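Long-range contact in putative uncharacterized protein PH0242 (Pyrococcus horikoshii, PDB 3VU1), which is the C-terminal globular domain of an archaeal oligosaccharyltransferase of the AglB family, built largely of beta strands and carrying a bound calcium ion: residues S188-L196 with L203-V214. Residues are numbered along the deposited sequence; the frame is centred on the assembly and turned at random.
Sequences SPFPYVVYL and LAYYKVATSNFV
Val-193 and Ala-204 form the hydrogen-bonded pair of an antiparallel beta hairpin, strand 192-196 with strand 200-205, in the Insert domain. Val-193 N donates to Ala-204 O at 2.8 Å, nearly straight. Ala-204 N returns a bond to Val-193 O at 3.0 Å. Two residues along, past the non-hydrogen-bonded pair Tyr-192 and Tyr-205, Tyr-206 N donates a more bent hydrogen bond to Pro-191 O, and Pro-191 centres an inverse gamma turn.

One face carries Val-194 and Leu-203. With Leu-203 CG anti to the backbone N (chi1 -171°), CD1 points toward strand 192-196 and meets Val-194 CG2, Tyr-192 CB and Phe-190 CZ. Buried Phe-190 and Val-194 also pack on Val-157 of strand 153-159, and buried Leu-203 on Leu-126 of the adjacent strand 125-130. Tyr-205 turns its ring edge to one face of the Tyr-192 ring in a T-shaped pair, with centroids 5.7 Å apart and planes at 64°. Tyr-205 CE1 touches Pro-191 CG at 3.7 Å. Glu-111 OE2 forms a hydrogen bond with the Tyr-205 hydroxyl and a salt bridge with Lys-207 NZ.

The other face carries Val-193 and Ala-204. Here Val-193 CG2 packs on Ala-209 CB at 3.8 Å. Ala-209 lies in the type I turn Val-208 to Ser-211, which leads into helix 212-218. N-cap Ser-211 bonds back through OG to Val-208 O. Tyr-195 spans from the strand to this turn. Val-214 CG1 touches Tyr-195 CE2, and the Tyr-195 hydroxyl also hydrogen-bonds with Thr-222 OG1. Tyr-195 OH donates to Ala-209 O at 2.9 Å from above the carbonyl plane, 67° out of it.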
ATOM      1  N   SER A 188     -10.482 -32.156 -16.398  1.00 59.85           N
ATOM      2  CA  SER A 188     -10.979 -31.215 -15.387  1.00 59.84           C
ATOM      3  C   SER A 188     -10.318 -29.823 -15.389  1.00 59.52           C
ATOM      4  O   SER A 188      -9.134 -29.686 -15.702  1.00 56.81           O
ATOM      5  CB  SER A 188     -10.881 -31.837 -13.991  1.00 60.67           C
ATOM      6  OG  SER A 188      -9.544 -32.191 -13.701  1.00 63.13           O
ATOM      7  N   PRO A 189     -11.089 -28.784 -15.014  1.00 64.57           N
ATOM      8  CA  PRO A 189     -10.642 -27.371 -15.027  1.00 62.09           C
ATOM      9  C   PRO A 189      -9.361 -27.093 -14.218  1.00 58.69           C
ATOM     10  O   PRO A 189      -9.134 -27.717 -13.170  1.00 60.14           O
ATOM     11  CB  PRO A 189     -11.829 -26.614 -14.394  1.00 58.10           C
ATOM     12  CG  PRO A 189     -12.595 -27.659 -13.636  1.00 59.33           C
ATOM     13  CD  PRO A 189     -12.456 -28.904 -14.468  1.00 63.66           C
ATOM     14  N   PHE A 190      -8.548 -26.161 -14.721  1.00 50.87           N
ATOM     15  CA  PHE A 190      -7.315 -25.715 -14.065  1.00 45.63           C
ATOM     16  C   PHE A 190      -7.233 -24.194 -14.167  1.00 43.74           C
ATOM     17  O   PHE A 190      -6.506 -23.654 -15.026  1.00 41.20           O
ATOM     18  CB  PHE A 190      -6.102 -26.371 -14.733  1.00 44.72           C
ATOM     19  CG  PHE A 190      -4.805 -26.183 -14.003  1.00 42.23           C
ATOM     20  CD1 PHE A 190      -4.603 -26.754 -12.740  1.00 40.14           C
ATOM     21  CD2 PHE A 190      -3.755 -25.466 -14.604  1.00 41.78           C
ATOM     22  CE1 PHE A 190      -3.384 -26.599 -12.075  1.00 40.17           C
ATOM     23  CE2 PHE A 190      -2.544 -25.289 -13.935  1.00 40.36           C
ATOM     24  CZ  PHE A 190      -2.353 -25.866 -12.673  1.00 40.30           C
ATOM     25  N   PRO A 191      -7.995 -23.488 -13.292  1.00 43.37           N
ATOM     26  CA  PRO A 191      -8.143 -22.033 -13.425  1.00 41.41           C
ATOM     27  C   PRO A 191      -6.994 -21.281 -12.736  1.00 41.19           C
ATOM     28  O   PRO A 191      -7.216 -20.422 -11.871  1.00 41.67           O
ATOM     29  CB  PRO A 191      -9.499 -21.768 -12.773  1.00 38.12           C
ATOM     30  CG  PRO A 191      -9.649 -22.863 -11.762  1.00 38.58           C
ATOM     31  CD  PRO A 191      -8.735 -24.000 -12.122  1.00 39.32           C
ATOM     32  N   TYR A 192      -5.774 -21.607 -13.158  1.00 39.85           N
ATOM     33  CA  TYR A 192      -4.578 -21.041 -12.582  1.00 38.86           C
ATOM     34  C   TYR A 192      -3.760 -20.316 -13.609  1.00 38.36           C
ATOM     35  O   TYR A 192      -3.796 -20.634 -14.791  1.00 43.68           O
ATOM     36  CB  TYR A 192      -3.750 -22.140 -11.925  1.00 41.17           C
ATOM     37  CG  TYR A 192      -4.401 -22.660 -10.671  1.00 43.78           C
ATOM     38  CD1 TYR A 192      -5.363 -23.663 -10.734  1.00 43.08           C
ATOM     39  CD2 TYR A 192      -4.079 -22.120  -9.418  1.00 41.61           C
ATOM     40  CE1 TYR A 192      -5.983 -24.127  -9.582  1.00 45.51           C
ATOM     41  CE2 TYR A 192      -4.695 -22.585  -8.266  1.00 42.20           C
ATOM     42  CZ  TYR A 192      -5.648 -23.582  -8.355  1.00 44.24           C
ATOM     43  OH  TYR A 192      -6.273 -24.046  -7.222  1.00 49.06           O
ATOM     44  N   VAL A 193      -3.021 -19.335 -13.131  1.00 38.72           N
ATOM     45  CA  VAL A 193      -2.104 -18.540 -13.929  1.00 38.63           C
ATOM     46  C   VAL A 193      -0.699 -18.896 -13.429  1.00 39.83           C
ATOM     47  O   VAL A 193      -0.543 -19.168 -12.231  1.00 39.54           O
ATOM     48  CB  VAL A 193      -2.407 -17.019 -13.747  1.00 35.66           C
ATOM     49  CG1 VAL A 193      -1.270 -16.147 -14.272  1.00 34.86           C
ATOM     50  CG2 VAL A 193      -3.720 -16.646 -14.426  1.00 30.23           C
ATOM     51  N   VAL A 194       0.308 -18.922 -14.317  1.00 38.76           N
ATOM     52  CA  VAL A 194       1.675 -19.179 -13.863  1.00 37.39           C
ATOM     53  C   VAL A 194       2.546 -18.001 -14.142  1.00 37.25           C
ATOM     54  O   VAL A 194       2.424 -17.396 -15.181  1.00 41.50           O
ATOM     55  CB  VAL A 194       2.291 -20.425 -14.491  1.00 38.28           C
ATOM     56  CG1 VAL A 194       3.770 -20.513 -14.153  1.00 38.92           C
ATOM     57  CG2 VAL A 194       1.597 -21.660 -13.968  1.00 38.45           C
ATOM     58  N   TYR A 195       3.395 -17.649 -13.185  1.00 39.99           N
ATOM     59  CA  TYR A 195       4.421 -16.633 -13.412  1.00 41.88           C
ATOM     60  C   TYR A 195       5.791 -17.252 -13.212  1.00 44.82           C
ATOM     61  O   TYR A 195       6.077 -17.802 -12.133  1.00 44.04           O
ATOM     62  CB  TYR A 195       4.270 -15.456 -12.466  1.00 39.36           C
ATOM     63  CG  TYR A 195       3.004 -14.661 -12.654  1.00 44.85           C
ATOM     64  CD1 TYR A 195       2.757 -13.950 -13.829  1.00 44.59           C
ATOM     65  CD2 TYR A 195       2.038 -14.612 -11.635  1.00 42.83           C
ATOM     66  CE1 TYR A 195       1.589 -13.214 -13.979  1.00 43.98           C
ATOM     67  CE2 TYR A 195       0.882 -13.877 -11.775  1.00 39.45           C
ATOM     68  CZ  TYR A 195       0.659 -13.176 -12.939  1.00 42.22           C
ATOM     69  OH  TYR A 195      -0.508 -12.450 -13.046  1.00 41.91           O
ATOM     70  N   LEU A 196       6.621 -17.181 -14.256  1.00 44.82           N
ATOM     71  CA  LEU A 196       7.972 -17.739 -14.203  1.00 46.73           C
ATOM     72  C   LEU A 196       8.982 -16.628 -14.047  1.00 46.70           C
ATOM     73  O   LEU A 196       9.049 -15.734 -14.886  1.00 48.41           O
ATOM     74  CB  LEU A 196       8.270 -18.572 -15.456  1.00 44.62           C
ATOM     75  CG  LEU A 196       7.403 -19.827 -15.621  1.00 47.19           C
ATOM     76  CD1 LEU A 196       7.859 -20.670 -16.793  1.00 45.00           C
ATOM     77  CD2 LEU A 196       7.329 -20.681 -14.359  1.00 45.42           C
ATOM     78  N   LEU A 203       2.317 -20.062  -8.846  1.00 37.03           N
ATOM     79  CA  LEU A 203       1.060 -20.618  -9.324  1.00 37.40           C
ATOM     80  C   LEU A 203      -0.098 -19.937  -8.575  1.00 36.96           C
ATOM     81  O   LEU A 203      -0.298 -20.169  -7.370  1.00 38.78           O
ATOM     82  CB  LEU A 203       1.050 -22.119  -9.052  1.00 38.01           C
ATOM     83  CG  LEU A 203      -0.063 -22.963  -9.641  1.00 40.64           C
ATOM     84  CD1 LEU A 203       0.133 -23.062 -11.139  1.00 42.56           C
ATOM     85  CD2 LEU A 203      -0.074 -24.361  -9.015  1.00 47.11           C
ATOM     86  N   ALA A 204      -0.848 -19.091  -9.268  1.00 32.41           N
ATOM     87  CA  ALA A 204      -1.904 -18.312  -8.626  1.00 32.19           C
ATOM     88  C   ALA A 204      -3.285 -18.622  -9.189  1.00 33.87           C
ATOM     89  O   ALA A 204      -3.476 -18.736 -10.392  1.00 35.64           O
ATOM     90  CB  ALA A 204      -1.612 -16.819  -8.734  1.00 31.30           C
ATOM     91  N   TYR A 205      -4.252 -18.750  -8.298  1.00 34.33           N
ATOM     92  CA  TYR A 205      -5.630 -18.932  -8.687  1.00 33.62           C
ATOM     93  C   TYR A 205      -6.076 -17.662  -9.401  1.00 35.95           C
ATOM     94  O   TYR A 205      -5.643 -16.554  -9.062  1.00 36.28           O
ATOM     95  CB  TYR A 205      -6.459 -19.218  -7.443  1.00 31.93           C
ATOM     96  CG  TYR A 205      -7.908 -19.464  -7.699  1.00 33.64           C
ATOM     97  CD1 TYR A 205      -8.325 -20.555  -8.450  1.00 34.39           C
ATOM     98  CD2 TYR A 205      -8.877 -18.612  -7.180  1.00 34.95           C
ATOM     99  CE1 TYR A 205      -9.666 -20.795  -8.680  1.00 34.73           C
ATOM    100  CE2 TYR A 205     -10.224 -18.842  -7.404  1.00 35.91           C
ATOM    101  CZ  TYR A 205     -10.607 -19.942  -8.150  1.00 36.02           C
ATOM    102  OH  TYR A 205     -11.936 -20.194  -8.376  1.00 37.15           O
ATOM    103  N   TYR A 206      -6.927 -17.825 -10.406  1.00 38.01           N
ATOM    104  CA  TYR A 206      -7.162 -16.734 -11.360  1.00 39.03           C
ATOM    105  C   TYR A 206      -7.676 -15.463 -10.700  1.00 36.34           C
ATOM    106  O   TYR A 206      -7.229 -14.378 -11.038  1.00 37.63           O
ATOM    107  CB  TYR A 206      -8.038 -17.175 -12.553  1.00 37.49           C
ATOM    108  CG  TYR A 206      -9.520 -17.272 -12.285  1.00 38.12           C
ATOM    109  CD1 TYR A 206     -10.400 -16.267 -12.717  1.00 38.90           C
ATOM    110  CD2 TYR A 206     -10.055 -18.361 -11.605  1.00 39.17           C
ATOM    111  CE1 TYR A 206     -11.769 -16.351 -12.476  1.00 38.37           C
ATOM    112  CE2 TYR A 206     -11.420 -18.456 -11.366  1.00 39.73           C
ATOM    113  CZ  TYR A 206     -12.274 -17.456 -11.805  1.00 40.66           C
ATOM    114  OH  TYR A 206     -13.634 -17.575 -11.570  1.00 43.86           O
ATOM    115  N   LYS A 207      -8.570 -15.614  -9.729  1.00 34.49           N
ATOM    116  CA  LYS A 207      -9.145 -14.472  -9.009  1.00 33.38           C
ATOM    117  C   LYS A 207      -8.126 -13.599  -8.260  1.00 32.92           C
ATOM    118  O   LYS A 207      -8.434 -12.486  -7.865  1.00 33.11           O
ATOM    119  CB  LYS A 207     -10.239 -14.947  -8.046  1.00 34.09           C
ATOM    120  CG  LYS A 207     -11.493 -15.458  -8.745  1.00 36.29           C
ATOM    121  CD  LYS A 207     -12.576 -15.843  -7.756  1.00 36.00           C
ATOM    122  CE  LYS A 207     -13.824 -16.310  -8.491  1.00 34.63           C
ATOM    123  NZ  LYS A 207     -14.894 -16.701  -7.527  1.00 34.61           N
ATOM    124  N   VAL A 208      -6.923 -14.109  -8.048  1.00 33.17           N
ATOM    125  CA  VAL A 208      -5.916 -13.365  -7.319  1.00 32.86           C
ATOM    126  C   VAL A 208      -4.597 -13.340  -8.081  1.00 34.42           C
ATOM    127  O   VAL A 208      -3.574 -12.925  -7.530  1.00 34.03           O
ATOM    128  CB  VAL A 208      -5.698 -13.902  -5.886  1.00 33.22           C
ATOM    129  CG1 VAL A 208      -6.958 -13.760  -5.061  1.00 31.54           C
ATOM    130  CG2 VAL A 208      -5.232 -15.355  -5.898  1.00 36.20           C
ATOM    131  N   ALA A 209      -4.632 -13.730  -9.361  1.00 35.37           N
ATOM    132  CA  ALA A 209      -3.444 -13.642 -10.236  1.00 35.07           C
ATOM    133  C   ALA A 209      -2.783 -12.266 -10.311  1.00 35.01           C
ATOM    134  O   ALA A 209      -1.571 -12.179 -10.347  1.00 37.43           O
ATOM    135  CB  ALA A 209      -3.767 -14.124 -11.627  1.00 36.62           C
ATOM    136  N   THR A 210      -3.561 -11.191 -10.335  1.00 34.16           N
ATOM    137  CA  THR A 210      -2.969  -9.854 -10.430  1.00 33.94           C
ATOM    138  C   THR A 210      -3.053  -9.047  -9.132  1.00 33.07           C
ATOM    139  O   THR A 210      -2.959  -7.822  -9.150  1.00 33.28           O
ATOM    140  CB  THR A 210      -3.571  -9.045 -11.595  1.00 36.94           C
ATOM    141  OG1 THR A 210      -4.998  -8.920 -11.430  1.00 40.34           O
ATOM    142  CG2 THR A 210      -3.250  -9.727 -12.941  1.00 39.93           C
ATOM    143  N   SER A 211      -3.221  -9.740  -8.011  1.00 33.11           N
ATOM    144  CA  SER A 211      -3.321  -9.109  -6.694  1.00 31.68           C
ATOM    145  C   SER A 211      -2.071  -8.299  -6.407  1.00 31.19           C
ATOM    146  O   SER A 211      -0.976  -8.657  -6.858  1.00 32.87           O
ATOM    147  CB  SER A 211      -3.472 -10.196  -5.614  1.00 31.78           C
ATOM    148  OG  SER A 211      -2.348 -11.082  -5.623  1.00 35.34           O
ATOM    149  N   ASN A 212      -2.221  -7.238  -5.622  1.00 28.93           N
ATOM    150  CA  ASN A 212      -1.094  -6.445  -5.175  1.00 27.52           C
ATOM    151  C   ASN A 212      -0.010  -7.222  -4.412  1.00 31.15           C
ATOM    152  O   ASN A 212       1.170  -6.884  -4.501  1.00 34.38           O
ATOM    153  CB  ASN A 212      -1.598  -5.293  -4.333  1.00 26.57           C
ATOM    154  CG  ASN A 212      -2.354  -4.256  -5.151  1.00 27.59           C
ATOM    155  OD1 ASN A 212      -2.112  -4.085  -6.339  1.00 26.94           O
ATOM    156  ND2 ASN A 212      -3.299  -3.578  -4.517  1.00 27.85           N
ATOM    157  N   PHE A 213      -0.389  -8.243  -3.640  1.00 31.23           N
ATOM    158  CA  PHE A 213       0.612  -9.037  -2.948  1.00 31.58           C
ATOM    159  C   PHE A 213       1.575  -9.724  -3.931  1.00 33.40           C
ATOM    160  O   PHE A 213       2.786  -9.698  -3.742  1.00 33.18           O
ATOM    161  CB  PHE A 213      -0.041 -10.091  -2.077  1.00 30.06           C
ATOM    162  CG  PHE A 213       0.936 -11.065  -1.469  1.00 27.53           C
ATOM    163  CD1 PHE A 213       0.972 -12.392  -1.888  1.00 28.74           C
ATOM    164  CD2 PHE A 213       1.807 -10.669  -0.483  1.00 27.01           C
ATOM    165  CE1 PHE A 213       1.862 -13.309  -1.333  1.00 28.12           C
ATOM    166  CE2 PHE A 213       2.705 -11.579   0.090  1.00 28.00           C
ATOM    167  CZ  PHE A 213       2.737 -12.895  -0.333  1.00 27.34           C
ATOM    168  N   VAL A 214       1.015 -10.352  -4.963  1.00 33.54           N
ATOM    169  CA  VAL A 214       1.796 -10.990  -6.002  1.00 32.39           C
ATOM    170  C   VAL A 214       2.774  -9.985  -6.621  1.00 33.73           C
ATOM    171  O   VAL A 214       3.939 -10.316  -6.814  1.00 35.71           O
ATOM    172  CB  VAL A 214       0.872 -11.600  -7.075  1.00 34.46           C
ATOM    173  CG1 VAL A 214       1.647 -11.887  -8.338  1.00 34.39           C
ATOM    174  CG2 VAL A 214       0.225 -12.882  -6.571  1.00 33.59           C
TER